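Local coordinates for ABC transporter substrate-binding protein (Staphylococcus aureus subsp. aureus NCTC 8325, PDB 3UN6), which probably serves as the ligand-binding component of an ABC-type import system and binds zinc, although its physiological substrate remains uncertain, at residues K124-H127 with L128-N132; P178-S182 with E183-T187; D259-T262 with H263-Q267; P306-Y309 with D310-V313; E314-L317 with Y318-S322. One frame throughout, in Å; residues are numbered along the deposited sequence. Where two conformers were deposited one is given.

The contacts follow one another along the chain, and each is a local turn, helix end or short helix rather than a long-range meeting. Contacts 1 and 2 lie beside the six-stranded sheet, in connections to strands 138-142 and 188-192; their centres are about 15 Å apart and Met-126 packs on Thr-187. Contact 3 closes helix 254-264, about 25 Å between centres from contact 2. Contacts 4 and 5 are successive short helices near the C-terminus, about 16 Å between centres, touching through Tyr-309 and Pro-315, and about 37 to 44 Å between centres from contacts 1 and 2. The set thus samples widely separated connections of a two-sheet fold of the periplasmic-binding-protein type.

Contact 1: residues K124-H127 with L128-N132; sequences KGMH and LNEFN
A tight turn whose two ends grip each other joins His-127 to Glu-130, in the surface connection between strands 112-122 and 138-142 of the six-stranded sheet. It is a type I beta turn: Leu-128 and Asn-129, its two central residues, both have helical backbone angles, and Glu-130 N donates to His-127 O at 2.7 Å.

A second bond runs the other way and ties the side chain of residue four to the backbone of residue one. His-127 N donates to Glu-130 OE1 at 2.7 Å, meeting the carboxylate oxygen on its anti side, 23° out of the carboxylate plane. To get there the glutamate chain leaves the usual staggered positions at chi1 (-131°) and bends at chi2 (80°), which folds the carboxylate back to the amide of His-127. The same oxygen lies at the edge of the imidazole, near its plane, with His-127 CD2 3.2 Å from Glu-130 OE1. Glu-130 CB also lies 4.1 Å from Met-126 CG.

On the inward side, Phe-131 is buried against Leu-208 of strand 206-210 and makes an edge-to-face pair with Tyr-138. The selenomethionine Met-126 crosses it at about a right angle. This is a Met-aromatic contact of oblique geometry, with Met-126 SE 4.8 Å from the centroid of the Phe-131 ring and 3.8 Å from Phe-131 CZ.

Contact 2: residues P178-S182 with E183-T187; sequences PAALS and EHRIT
Glu-183 starts the exit from helix 177-182, its backbone N still donating to Ala-179 O at 3.0 Å. The glutamate chain lies over that same carbonyl, with CG 3.3 Å from Ala-179 O, and runs on extended to a carboxylate that Arg-185 reaches. The bridge from Arg-185 NH2 to Glu-183 OE1 is 3.0 Å long and comes from above the carboxylate plane, 63° out of it.

His-184 N donates to Leu-181 O at 2.9 Å, and the positive phi of this residue (54°) then turns the chain so that Arg-185 N can reach back to Ala-180 O at 2.8 Å. These two bonds, with His-184 as the C-prime residue, make a Schellman motif that ends the helix.

Ile-186 is buried. Its CG1 occupies the crowded position between backbone N and carbonyl carbon (chi1 52°), and this delivers CD1 to Ala-180 CB at 3.8 Å; its carbonyl oxygen accepts from Gln-123 NE2. Thr-187 leads into strand 188-192, its OG1 hydrogen-bonded to His-139 N on the neighbouring strand, while Thr-187 O is approached at 3.5 Å by Leu-181 CD1.

Contact 3: residues D259-T262 with H263-Q267; sequences DIMT and HHFKQ. With PO4 (phosphate ion), chain D.
Asp-259 O is gripped by two donors near the end of helix 254-264. Thr-262 OG1 donates to it at 3.0 Å and His-263 N at 3.3 Å, both from the same face of the carbonyl plane. The threonine hydroxyl can do this because it sits between its own backbone N and carbonyl carbon (chi1 53°), turned back down the helix. The aspartate's carboxylate is engaged elsewhere, in a salt bridge with Arg-269 of the next helix.

One residue on, Ile-260 O is met by the ring of His-264 as well as by its backbone. His-264 ND1 lies 3.2 Å from Ile-260 O with a nearly straight N-H path of 168°, and the oxygen is in the ring plane. The backbone bond from His-264 N to the same oxygen is weak, so the imidazole supplies the firmer donor here. Phe-265 N closes the last turn on Met-261 O at 2.8 Å.

Met-261, a selenomethionine, and Phe-265 add an apolar contact. Their side chains pass at a slant, Met-261 CG 3.9 Å from Phe-265 CE2, and SE makes an oblique Met-aromatic contact 5.2 Å from the ring centroid. Phe-265 also packs on Pro-43, its side chain about 8 Å from that of the zinc ligand His-46. Lys-266, centre of an inverse gamma turn, carries NZ 3.0 Å from O1 of a phosphate that Lys-71 also binds.

The straight ND1 bond implies that this imidazole nitrogen carries a hydrogen, while the phosphate, probably from the crystallisation liquor, is consistent with a locally positive surface where Lys-266 and Lys-71 meet it, and need not be a natural ligand.

Contact 4: residues P306-Y309 with D310-V313; sequences PPAY and DDFV
Tyr-309 turns one ring face to Val-313, four residues on, and the contact can be followed atom by atom. CB touches the next amide, Asp-310 N, at 3.1 Å. With CG anti to the backbone N (chi1 -171°), the ring lies beside the carbonyl carbon, on the side where Val-313 arrives one turn later. At one edge, CD2 has Asp-310 OD1 in the ring plane, 3.7 Å away. Over one face, CD1 and CE1 both have Val-313 CG2 3.8 Å away. Val-313 CB stands over the middle of the ring, 3.9 Å from the Tyr-309 centroid and 10° off its normal, a CH-pi contact. Further out, CZ and OH each lie 3.6 Å from Val-313 CG1, and the hydroxyl is hydrogen-bonded to Ile-286 O.

The backbone holds the two residues in this relation, for Val-313 N donates to Tyr-309 O at 2.7 Å. Phe-312 N is shared between Ala-308 O and Tyr-309 O, 3.2 Å from each, and Asp-311 N also donates to Ala-308 O.

Mixed i to i+3 and i to i+4 bonds of this kind belong to a single helical turn, here with Ala-308 at the N-cap, leading to Phe-312, whose backbone pairs with Ala-109 on outer strand 108-110 of the five-stranded sheet.

Contact 5: residues E314-L317 with Y318-S322; sequences EPSL and YKEAS
Two torsions set the side chains round Ser-316: Glu-320 has CG beside its backbone N (chi1 -63°), and Ser-316 has OG lodged between its N and carbonyl carbon (chi1 60°). The first lays the glutamate chain back along the helix in a van der Waals approach, CG 3.1 Å from Ser-316 O and OE2 3.8 Å from Ser-316 CB. The second sends the hydroxyl toward the start of helix 316-320, into a side-chain capping arrangement there.

That capping is made by Glu-314, just ahead of the turn into the helix. Bent at chi2 (51°), its side chain brings OE1 to two donors on one residue: Ser-316 OG at 2.7 Å and Ser-316 N at 3.2 Å. The amide meets the oxygen on its anti side, whereas the hydroxyl comes from above the carboxylate plane. Two bonds on a single oxygen should limit the carboxylate's rotation, and amides at a helix start would probably stabilise its negative charge.

The helix itself is short. Lys-319 N donates to Pro-315 O, Glu-320 N to Ser-316 O at 2.9 Å, and Ala-321 N to Leu-317 O at 3.1 Å. It lies against helix 234-250, where Leu-317 packs on Val-241 and the Tyr-318 ring makes a cation-pi contact with Lys-245; the tyrosine OH is hydrogen-bonded to Leu-284 N.

A water bridges the first turn, donating to Glu-314 O at 2.6 Å and accepting from Tyr-318 N at 3.0 Å.

Contact 1: residues K124-H127 with L128-N132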
# COMPACT_ATOMS: atom_id res chain seq x y z
N LYS A 124 -15.36 -14.30 -12.21
CA LYS A 124 -15.66 -15.65 -11.82
C LYS A 124 -15.39 -16.65 -12.94
O LYS A 124 -15.79 -16.43 -14.08
CB LYS A 124 -17.14 -15.70 -11.45
CG LYS A 124 -17.71 -17.05 -11.13
CD LYS A 124 -19.22 -16.91 -10.95
CE LYS A 124 -19.87 -18.20 -10.52
NZ LYS A 124 -21.32 -18.00 -10.26
N GLY A 125 -14.68 -17.74 -12.61
CA GLY A 125 -14.37 -18.82 -13.58
C GLY A 125 -13.36 -18.54 -14.70
O GLY A 125 -13.18 -19.37 -15.60
N MSE A 126 -12.71 -17.39 -14.65
CA MSE A 126 -11.73 -17.02 -15.66
C MSE A 126 -10.42 -17.75 -15.37
O MSE A 126 -10.10 -18.01 -14.22
CB MSE A 126 -11.54 -15.50 -15.63
CG MSE A 126 -10.70 -14.90 -16.70
SE MSE A 126 -10.81 -12.95 -16.52
CE MSE A 126 -12.61 -12.71 -17.23
N HIS A 127 -9.69 -18.12 -16.42
CA HIS A 127 -8.41 -18.80 -16.27
C HIS A 127 -7.35 -17.92 -16.92
O HIS A 127 -7.64 -17.23 -17.88
CB HIS A 127 -8.44 -20.16 -16.94
CG HIS A 127 -9.62 -21.00 -16.56
ND1 HIS A 127 -9.67 -21.73 -15.39
CD2 HIS A 127 -10.79 -21.24 -17.20
CE1 HIS A 127 -10.83 -22.37 -15.32
NE2 HIS A 127 -11.52 -22.09 -16.41
N LEU A 128 -6.13 -17.95 -16.39
CA LEU A 128 -5.05 -17.14 -16.97
C LEU A 128 -4.83 -17.40 -18.47
O LEU A 128 -4.39 -16.51 -19.20
CB LEU A 128 -3.75 -17.33 -16.19
CG LEU A 128 -3.75 -16.56 -14.88
CD1 LEU A 128 -2.59 -16.97 -13.97
CD2 LEU A 128 -3.72 -15.06 -15.19
N ASN A 129 -5.18 -18.62 -18.92
CA ASN A 129 -5.08 -18.99 -20.34
C ASN A 129 -6.16 -18.34 -21.18
O ASN A 129 -6.15 -18.45 -22.40
CB ASN A 129 -5.21 -20.50 -20.49
CG ASN A 129 -4.15 -21.27 -19.73
OD1 ASN A 129 -4.39 -22.39 -19.28
ND2 ASN A 129 -2.98 -20.66 -19.56
N GLU A 130 -7.11 -17.67 -20.54
CA GLU A 130 -8.21 -17.02 -21.23
C GLU A 130 -7.63 -15.85 -22.02
O GLU A 130 -8.05 -15.58 -23.14
CB GLU A 130 -9.22 -16.44 -20.22
CG GLU A 130 -10.66 -16.79 -20.50
CD GLU A 130 -11.01 -18.20 -20.02
OE1 GLU A 130 -10.45 -18.63 -18.99
OE2 GLU A 130 -11.85 -18.87 -20.66
N PHE A 131 -6.66 -15.16 -21.43
CA PHE A 131 -6.07 -13.97 -22.03
C PHE A 131 -5.30 -14.24 -23.34
O PHE A 131 -4.44 -15.11 -23.39
CB PHE A 131 -5.17 -13.26 -21.02
CG PHE A 131 -5.90 -12.79 -19.79
CD1 PHE A 131 -6.57 -11.57 -19.78
CD2 PHE A 131 -5.93 -13.57 -18.64
CE1 PHE A 131 -7.25 -11.14 -18.65
CE2 PHE A 131 -6.59 -13.13 -17.50
CZ PHE A 131 -7.26 -11.92 -17.50
N ASN A 132 -5.64 -13.48 -24.38
CA ASN A 132 -5.01 -13.62 -25.68
C ASN A 132 -5.01 -12.29 -26.45
O ASN A 132 -5.60 -11.31 -25.99
CB ASN A 132 -5.74 -14.69 -26.48
CG ASN A 132 -7.21 -14.36 -26.71
OD1 ASN A 132 -7.54 -13.36 -27.36
ND2 ASN A 132 -8.10 -15.21 -26.19

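Contact 2: residues P178-S182 with E183-T187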
# COMPACT_ATOMS: atom_id res chain seq x y z
N PRO A 178 -15.01 -4.50 -6.24
CA PRO A 178 -15.88 -5.69 -6.28
C PRO A 178 -17.17 -5.48 -7.06
O PRO A 178 -17.55 -6.34 -7.84
CB PRO A 178 -16.18 -5.95 -4.80
CG PRO A 178 -15.00 -5.45 -4.10
CD PRO A 178 -14.57 -4.21 -4.87
N ALA A 179 -17.84 -4.35 -6.85
CA ALA A 179 -19.07 -4.06 -7.57
C ALA A 179 -18.81 -3.88 -9.06
O ALA A 179 -19.59 -4.36 -9.90
CB ALA A 179 -19.74 -2.82 -6.98
N ALA A 180 -17.73 -3.17 -9.39
CA ALA A 180 -17.36 -2.95 -10.79
C ALA A 180 -17.09 -4.27 -11.52
O ALA A 180 -17.41 -4.43 -12.71
CB ALA A 180 -16.15 -2.03 -10.90
N LEU A 181 -16.50 -5.22 -10.80
CA LEU A 181 -16.20 -6.56 -11.32
C LEU A 181 -17.49 -7.37 -11.50
O LEU A 181 -17.77 -7.84 -12.60
CB LEU A 181 -15.23 -7.32 -10.38
CG LEU A 181 -14.69 -8.65 -10.87
CD1 LEU A 181 -13.95 -8.44 -12.19
CD2 LEU A 181 -13.77 -9.29 -9.84
N SER A 182 -18.27 -7.52 -10.42
CA SER A 182 -19.54 -8.28 -10.46
C SER A 182 -20.49 -7.79 -11.53
O SER A 182 -21.25 -8.58 -12.08
CB SER A 182 -20.28 -8.24 -9.11
OG SER A 182 -19.63 -9.03 -8.13
N GLU A 183 -20.48 -6.49 -11.81
CA GLU A 183 -21.37 -5.92 -12.81
C GLU A 183 -20.70 -5.76 -14.18
O GLU A 183 -21.18 -5.02 -15.04
CB GLU A 183 -21.95 -4.59 -12.31
CG GLU A 183 -22.70 -4.76 -10.98
CD GLU A 183 -23.30 -3.46 -10.45
OE1 GLU A 183 -24.11 -2.83 -11.17
OE2 GLU A 183 -22.98 -3.08 -9.30
N HIS A 184 -19.57 -6.46 -14.36
CA HIS A 184 -18.83 -6.52 -15.63
C HIS A 184 -18.41 -5.22 -16.28
O HIS A 184 -18.44 -5.11 -17.50
CB HIS A 184 -19.62 -7.35 -16.64
CG HIS A 184 -19.58 -8.81 -16.37
ND1 HIS A 184 -20.34 -9.41 -15.39
CD2 HIS A 184 -18.87 -9.81 -16.96
CE1 HIS A 184 -20.09 -10.71 -15.37
NE2 HIS A 184 -19.21 -10.97 -16.31
N ARG A 185 -18.02 -4.25 -15.48
CA ARG A 185 -17.53 -2.99 -16.03
C ARG A 185 -16.02 -3.17 -16.26
O ARG A 185 -15.41 -2.42 -17.00
CB ARG A 185 -17.79 -1.84 -15.09
CG ARG A 185 -19.24 -1.76 -14.62
CD ARG A 185 -19.43 -0.73 -13.51
NE ARG A 185 -20.75 -0.87 -12.89
CZ ARG A 185 -21.82 -0.13 -13.15
NH1 ARG A 185 -21.75 0.89 -14.00
NH2 ARG A 185 -22.96 -0.38 -12.53
N ILE A 186 -15.45 -4.17 -15.60
CA ILE A 186 -14.04 -4.51 -15.74
C ILE A 186 -13.91 -6.02 -15.82
O ILE A 186 -14.83 -6.73 -15.44
CB ILE A 186 -13.14 -3.93 -14.59
CG1 ILE A 186 -13.69 -4.30 -13.22
CG2 ILE A 186 -13.04 -2.40 -14.70
CD1 ILE A 186 -12.90 -3.64 -12.06
N THR A 187 -12.78 -6.48 -16.37
CA THR A 187 -12.44 -7.90 -16.52
C THR A 187 -11.78 -8.36 -15.23
O THR A 187 -11.86 -9.52 -14.83
CB THR A 187 -11.33 -8.10 -17.60
OG1 THR A 187 -11.65 -7.38 -18.80
CG2 THR A 187 -11.11 -9.59 -17.93

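Contact 3: residues D259-T262 with H263-Q267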
# COMPACT_ATOMS: atom_id res chain seq x y z
N ASP A 259 -6.36 -9.94 14.52
CA ASP A 259 -7.06 -9.26 15.63
C ASP A 259 -7.01 -7.72 15.48
O ASP A 259 -8.02 -7.04 15.69
CB ASP A 259 -6.47 -9.69 16.98
CG ASP A 259 -6.74 -11.19 17.31
OD1 ASP A 259 -7.70 -11.77 16.76
OD2 ASP A 259 -5.98 -11.77 18.12
N ILE A 260 -5.85 -7.18 15.12
CA ILE A 260 -5.75 -5.72 14.87
C ILE A 260 -6.73 -5.26 13.80
O ILE A 260 -7.48 -4.32 13.99
CB ILE A 260 -4.32 -5.32 14.43
CG1 ILE A 260 -3.47 -4.95 15.65
CG2 ILE A 260 -4.36 -4.12 13.55
CD1 ILE A 260 -4.00 -3.71 16.44
N MSE A 261 -6.72 -5.95 12.67
CA MSE A 261 -7.58 -5.58 11.57
C MSE A 261 -9.07 -5.78 11.83
O MSE A 261 -9.86 -4.92 11.43
CB MSE A 261 -7.15 -6.32 10.31
CG MSE A 261 -5.73 -5.95 9.89
SE MSE A 261 -5.35 -6.67 8.16
CE MSE A 261 -5.42 -8.40 8.50
N THR A 262 -9.47 -6.87 12.49
CA THR A 262 -10.89 -7.09 12.74
C THR A 262 -11.44 -5.95 13.57
O THR A 262 -12.60 -5.53 13.40
CB THR A 262 -11.18 -8.44 13.43
OG1 THR A 262 -10.38 -8.56 14.62
CG2 THR A 262 -10.87 -9.61 12.49
N HIS A 263 -10.61 -5.45 14.46
CA HIS A 263 -11.02 -4.35 15.29
C HIS A 263 -11.33 -3.08 14.49
O HIS A 263 -12.40 -2.50 14.64
CB HIS A 263 -9.92 -4.06 16.31
CG HIS A 263 -10.27 -2.96 17.26
ND1 HIS A 263 -10.94 -3.19 18.45
CD2 HIS A 263 -10.07 -1.62 17.19
CE1 HIS A 263 -11.12 -2.04 19.07
NE2 HIS A 263 -10.61 -1.07 18.33
N HIS A 264 -10.41 -2.70 13.61
CA HIS A 264 -10.48 -1.44 12.87
C HIS A 264 -11.20 -1.45 11.54
O HIS A 264 -11.79 -0.43 11.16
CB HIS A 264 -9.07 -0.92 12.60
CG HIS A 264 -8.39 -0.39 13.82
ND1 HIS A 264 -7.63 -1.19 14.65
CD2 HIS A 264 -8.35 0.85 14.35
CE1 HIS A 264 -7.15 -0.45 15.64
NE2 HIS A 264 -7.58 0.79 15.49
N PHE A 265 -11.12 -2.55 10.80
CA PHE A 265 -11.72 -2.55 9.47
C PHE A 265 -13.14 -3.10 9.37
O PHE A 265 -13.52 -4.05 10.08
CB PHE A 265 -10.81 -3.30 8.48
CG PHE A 265 -9.41 -2.79 8.41
CD1 PHE A 265 -9.08 -1.49 8.82
CD2 PHE A 265 -8.43 -3.55 7.81
CE1 PHE A 265 -7.79 -1.03 8.72
CE2 PHE A 265 -7.13 -3.08 7.69
CZ PHE A 265 -6.81 -1.82 8.14
N LYS A 266 -13.91 -2.51 8.46
CA LYS A 266 -15.26 -2.96 8.16
C LYS A 266 -15.21 -4.19 7.25
O LYS A 266 -15.61 -4.14 6.08
CB LYS A 266 -16.11 -1.85 7.49
CG LYS A 266 -16.54 -0.75 8.45
CD LYS A 266 -17.44 0.29 7.79
CE LYS A 266 -16.68 1.11 6.74
NZ LYS A 266 -17.49 2.21 6.13
N GLN A 267 -14.70 -5.29 7.80
CA GLN A 267 -14.61 -6.56 7.10
C GLN A 267 -14.80 -7.66 8.12
O GLN A 267 -14.54 -7.47 9.31
CB GLN A 267 -13.21 -6.74 6.45
CG GLN A 267 -12.76 -5.59 5.52
CD GLN A 267 -13.63 -5.46 4.28
OE1 GLN A 267 -14.41 -6.36 3.96
NE2 GLN A 267 -13.49 -4.34 3.57
P PO4 D . -17.51 4.98 8.81
O1 PO4 D . -18.30 3.70 8.65
O2 PO4 D . -16.50 4.80 9.91
O3 PO4 D . -16.77 5.28 7.53
O4 PO4 D . -18.46 6.09 9.17

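Contact 4: residues P306-Y309 with D310-V313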
# COMPACT_ATOMS: atom_id res chain seq x y z
N PRO A 306 11.59 9.46 -11.68
CA PRO A 306 11.56 9.22 -10.24
C PRO A 306 12.67 9.93 -9.49
O PRO A 306 13.75 10.18 -10.06
CB PRO A 306 11.71 7.68 -10.14
CG PRO A 306 12.50 7.31 -11.32
CD PRO A 306 12.17 8.31 -12.41
N PRO A 307 12.41 10.30 -8.22
CA PRO A 307 13.42 10.94 -7.41
C PRO A 307 14.45 9.91 -6.92
O PRO A 307 14.14 8.73 -6.76
CB PRO A 307 12.60 11.50 -6.25
CG PRO A 307 11.47 10.59 -6.11
CD PRO A 307 11.14 10.15 -7.50
N ALA A 308 15.68 10.37 -6.70
CA ALA A 308 16.74 9.51 -6.19
C ALA A 308 16.45 9.07 -4.75
O ALA A 308 15.74 9.75 -4.02
CB ALA A 308 18.09 10.25 -6.25
N TYR A 309 17.03 7.95 -4.33
CA TYR A 309 16.87 7.44 -2.97
C TYR A 309 17.09 8.51 -1.87
O TYR A 309 16.23 8.71 -0.99
CB TYR A 309 17.81 6.25 -2.76
CG TYR A 309 17.58 5.51 -1.47
CD1 TYR A 309 16.69 4.46 -1.39
CD2 TYR A 309 18.27 5.86 -0.34
CE1 TYR A 309 16.49 3.78 -0.21
CE2 TYR A 309 18.08 5.20 0.84
CZ TYR A 309 17.19 4.16 0.91
OH TYR A 309 17.03 3.52 2.10
N ASP A 310 18.22 9.21 -1.93
CA ASP A 310 18.55 10.24 -0.93
C ASP A 310 17.61 11.46 -0.93
O ASP A 310 17.54 12.19 0.04
CB ASP A 310 20.01 10.68 -1.05
CG ASP A 310 20.98 9.60 -0.59
OD1 ASP A 310 20.58 8.73 0.20
OD2 ASP A 310 22.16 9.63 -0.99
N ASP A 311 16.88 11.68 -2.01
CA ASP A 311 15.96 12.79 -2.06
C ASP A 311 14.58 12.42 -1.55
O ASP A 311 13.84 13.30 -1.11
CB ASP A 311 15.84 13.31 -3.47
CG ASP A 311 17.14 13.91 -3.98
OD1 ASP A 311 17.88 14.53 -3.17
OD2 ASP A 311 17.43 13.76 -5.19
N PHE A 312 14.24 11.14 -1.62
CA PHE A 312 12.90 10.66 -1.24
C PHE A 312 12.89 9.95 0.10
O PHE A 312 12.02 10.18 0.94
CB PHE A 312 12.40 9.73 -2.35
CG PHE A 312 11.05 9.13 -2.11
CD1 PHE A 312 9.90 9.92 -2.12
CD2 PHE A 312 10.91 7.77 -1.91
CE1 PHE A 312 8.66 9.36 -1.90
CE2 PHE A 312 9.66 7.21 -1.70
CZ PHE A 312 8.54 8.00 -1.69
N VAL A 313 13.87 9.08 0.31
CA VAL A 313 13.91 8.26 1.48
C VAL A 313 14.79 8.85 2.57
O VAL A 313 15.88 9.33 2.29
CB VAL A 313 14.43 6.84 1.14
CG1 VAL A 313 14.47 5.97 2.40
CG2 VAL A 313 13.56 6.19 0.03

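Contact 5: residues E314-L317 with Y318-S322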
# COMPACT_ATOMS: atom_id res chain seq x y z
N GLU A 314 14.28 8.83 3.80
CA GLU A 314 15.06 9.21 4.97
C GLU A 314 15.08 7.97 5.88
O GLU A 314 14.21 7.80 6.75
CB GLU A 314 14.50 10.43 5.70
CG GLU A 314 15.35 10.79 6.92
CD GLU A 314 16.84 10.89 6.56
OE1 GLU A 314 17.64 10.05 7.06
OE2 GLU A 314 17.19 11.75 5.72
N PRO A 315 16.08 7.10 5.69
CA PRO A 315 16.13 5.84 6.41
C PRO A 315 16.76 5.92 7.80
O PRO A 315 16.82 4.89 8.49
CB PRO A 315 17.01 4.99 5.51
CG PRO A 315 18.03 5.98 5.03
CD PRO A 315 17.31 7.30 4.90
N SER A 316 17.21 7.09 8.24
CA SER A 316 17.86 7.18 9.57
C SER A 316 16.95 6.88 10.77
O SER A 316 17.37 6.22 11.73
CB SER A 316 18.54 8.56 9.76
OG SER A 316 17.58 9.62 9.68
N LEU A 317 15.72 7.37 10.73
CA LEU A 317 14.78 7.18 11.86
C LEU A 317 14.50 5.71 12.14
O LEU A 317 14.52 5.28 13.29
CB LEU A 317 13.46 7.96 11.66
CG LEU A 317 13.42 9.45 12.08
CD1 LEU A 317 14.39 10.31 11.30
CD2 LEU A 317 12.00 10.02 11.95
N TYR A 318 14.28 4.93 11.08
CA TYR A 318 13.98 3.52 11.25
C TYR A 318 15.24 2.74 11.63
O TYR A 318 15.17 1.84 12.45
CB TYR A 318 13.34 2.94 9.98
CG TYR A 318 12.83 1.55 10.17
CD1 TYR A 318 11.53 1.32 10.65
CD2 TYR A 318 13.63 0.46 9.90
CE1 TYR A 318 11.06 0.05 10.83
CE2 TYR A 318 13.15 -0.84 10.09
CZ TYR A 318 11.88 -1.03 10.55
OH TYR A 318 11.39 -2.31 10.77
N LYS A 319 16.38 3.09 11.04
CA LYS A 319 17.63 2.41 11.35
C LYS A 319 18.04 2.65 12.80
O LYS A 319 18.44 1.73 13.49
CB LYS A 319 18.75 2.87 10.41
CG LYS A 319 20.13 2.45 10.87
CD LYS A 319 21.19 2.99 9.96
CE LYS A 319 22.58 2.61 10.46
NZ LYS A 319 23.65 3.07 9.52
N GLU A 320 17.94 3.89 13.27
CA GLU A 320 18.33 4.23 14.65
C GLU A 320 17.36 3.68 15.68
O GLU A 320 17.75 3.45 16.82
CB GLU A 320 18.44 5.73 14.84
CG GLU A 320 19.51 6.39 14.00
CD GLU A 320 19.51 7.90 14.19
OE1 GLU A 320 19.00 8.38 15.24
OE2 GLU A 320 20.03 8.61 13.29
N ALA A 321 16.10 3.50 15.30
CA ALA A 321 15.10 2.97 16.22
C ALA A 321 15.50 1.55 16.60
O ALA A 321 15.95 0.78 15.75
CB ALA A 321 13.71 2.97 15.59
N SER A 322 15.35 1.22 17.88
CA SER A 322 15.68 -0.12 18.35
C SER A 322 14.58 -1.13 17.96
O SER A 322 13.41 -0.79 17.81
CB SER A 322 15.89 -0.13 19.86
OG SER A 322 14.68 0.19 20.53
O HOH W 1 13.41 6.06 8.48